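Local coordinates for protein GMP reductase (PDB 6JIG) that probably catalyses the irreversible NADPH-dependent deamination of GMP to IMP, helping to balance the cell's adenine and guanine nucleotide pools, at residues Leu256-Ala261 and Val284-Gly289. The protein carries 1 engineered substitution. Residues are numbered along the deposited sequence; the frame is centred on the assembly and turned at random.
Sequences LVVDIA and VDIIAG
With CG placed beside its own backbone N (chi1 -66°), L256 lies alongside I286, which has CG1 beside its backbone N (chi1 -52°) and turns CD1 back toward L256 (chi2 -58°); the two side chains point the same way and their CD1 methyls meet at 3.9 Å. V284 reaches the same leucine at about a right angle, bringing its CG2 to 3.9 Å from L256 CG. Further along this face, V258 CG2 rests 4.1 Å from I286 CG2, and the A288 CB methyl packs beside V258 CB. Helices 239-251 and 266-277 cover this layer. The two segments lie on neighbouring parallel strands of the TIM barrel, joined through helix 266-277 in a beta-alpha-beta crossover. Five backbone hydrogen bonds tie them together: L256 N to D285 O, I287 N to L256 O, V258 N to I287 O (2.7 Å), G289 N to V258 O and I260 N to G289 O (3.1 Å). On the barrel-interior face, V257 CG2 approaches I287 CB at 4.2 Å; D259 points to the same side, in register with G289. D259 OD2 forms a salt bridge with K309 and accepts a hydrogen bond from N53; the D259 side chain lies about 5 Å from the bound guanosine-5'-monophosphate. D259, I260 and A261 probably also contribute to the NAD(+) site.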
loop_
_atom_site.group_PDB
_atom_site.type_symbol
_atom_site.label_atom_id
_atom_site.label_comp_id
_atom_site.label_asym_id
_atom_site.label_seq_id
_atom_site.Cartn_x
_atom_site.Cartn_y
_atom_site.Cartn_z
ATOM N N LEU A 256 45.549 -1.915 -17.818
ATOM C CA LEU A 256 45.301 -1.075 -16.660
ATOM C C LEU A 256 44.183 -0.098 -16.994
ATOM O O LEU A 256 44.071 0.370 -18.130
ATOM C CB LEU A 256 46.549 -0.287 -16.260
ATOM C CG LEU A 256 47.731 -1.106 -15.747
ATOM C CD1 LEU A 256 48.924 -0.196 -15.552
ATOM C CD2 LEU A 256 47.361 -1.809 -14.451
ATOM N N VAL A 257 43.367 0.226 -15.996
ATOM C CA VAL A 257 42.268 1.171 -16.178
ATOM C C VAL A 257 42.459 2.311 -15.188
ATOM O O VAL A 257 42.265 2.127 -13.980
ATOM C CB VAL A 257 40.894 0.512 -15.994
ATOM C CG1 VAL A 257 39.776 1.549 -16.219
ATOM C CG2 VAL A 257 40.744 -0.706 -16.919
ATOM N N VAL A 258 42.829 3.484 -15.695
ATOM C CA VAL A 258 42.854 4.705 -14.894
ATOM C C VAL A 258 41.414 5.157 -14.721
ATOM O O VAL A 258 40.741 5.466 -15.706
ATOM C CB VAL A 258 43.680 5.805 -15.574
ATOM C CG1 VAL A 258 43.616 7.082 -14.754
ATOM C CG2 VAL A 258 45.098 5.353 -15.764
ATOM N N ASP A 259 40.940 5.214 -13.476
ATOM C CA ASP A 259 39.507 5.386 -13.239
ATOM C C ASP A 259 39.294 6.416 -12.144
ATOM O O ASP A 259 39.554 6.140 -10.968
ATOM C CB ASP A 259 38.841 4.057 -12.875
ATOM C CG ASP A 259 37.316 4.128 -12.973
ATOM O OD1 ASP A 259 36.780 5.237 -13.188
ATOM O OD2 ASP A 259 36.646 3.091 -12.828
ATOM N N ILE A 260 38.813 7.599 -12.533
ATOM C CA ILE A 260 38.355 8.606 -11.588
ATOM C C ILE A 260 37.068 9.218 -12.128
ATOM O O ILE A 260 36.770 9.151 -13.323
ATOM C CB ILE A 260 39.401 9.709 -11.321
ATOM C CG1 ILE A 260 39.843 10.384 -12.614
ATOM C CG2 ILE A 260 40.605 9.148 -10.551
ATOM C CD1 ILE A 260 40.744 11.587 -12.314
ATOM N N ALA A 261 36.283 9.793 -11.221
ATOM C CA ALA A 261 34.960 10.284 -11.609
ATOM C C ALA A 261 35.045 11.297 -12.747
ATOM O O ALA A 261 34.256 11.245 -13.697
ATOM C CB ALA A 261 34.257 10.900 -10.396
ATOM N N VAL A 284 51.541 -2.647 -21.177
ATOM C CA VAL A 284 50.134 -3.021 -21.305
ATOM C C VAL A 284 49.314 -1.799 -21.707
ATOM O O VAL A 284 49.686 -0.654 -21.435
ATOM C CB VAL A 284 49.551 -3.649 -20.012
ATOM C CG1 VAL A 284 50.370 -4.884 -19.571
ATOM C CG2 VAL A 284 49.456 -2.626 -18.901
ATOM N N ASP A 285 48.199 -2.063 -22.382
ATOM C CA ASP A 285 47.283 -0.998 -22.772
ATOM C C ASP A 285 46.794 -0.228 -21.550
ATOM O O ASP A 285 46.512 -0.808 -20.498
ATOM C CB ASP A 285 46.095 -1.582 -23.529
ATOM C CG ASP A 285 46.387 -1.808 -25.003
ATOM O OD1 ASP A 285 47.552 -1.645 -25.434
ATOM O OD2 ASP A 285 45.445 -2.170 -25.729
ATOM N N ILE A 286 46.685 1.086 -21.707
ATOM C CA ILE A 286 46.225 1.988 -20.660
ATOM C C ILE A 286 44.863 2.527 -21.093
ATOM O O ILE A 286 44.767 3.266 -22.078
ATOM C CB ILE A 286 47.213 3.136 -20.420
ATOM C CG1 ILE A 286 48.639 2.596 -20.198
ATOM C CG2 ILE A 286 46.775 3.977 -19.212
ATOM C CD1 ILE A 286 48.750 1.629 -19.030
ATOM N N ILE A 287 43.824 2.159 -20.345
ATOM C CA ILE A 287 42.462 2.666 -20.529
ATOM C C ILE A 287 42.239 3.762 -19.499
ATOM O O ILE A 287 42.789 3.702 -18.387
ATOM C CB ILE A 287 41.442 1.519 -20.384
ATOM C CG1 ILE A 287 41.741 0.429 -21.426
ATOM C CG2 ILE A 287 39.960 2.030 -20.527
ATOM C CD1 ILE A 287 40.980 -0.869 -21.206
ATOM N N ALA A 288 41.469 4.793 -19.865
ATOM C CA ALA A 288 41.264 5.919 -18.960
ATOM C C ALA A 288 39.828 6.422 -19.053
ATOM O O ALA A 288 39.205 6.373 -20.111
ATOM C CB ALA A 288 42.210 7.078 -19.265
ATOM N N GLY A 289 39.331 6.916 -17.929
ATOM C CA GLY A 289 38.002 7.502 -17.832
ATOM C C GLY A 289 37.853 8.072 -16.436
ATOM O O GLY A 289 38.789 8.022 -15.629
#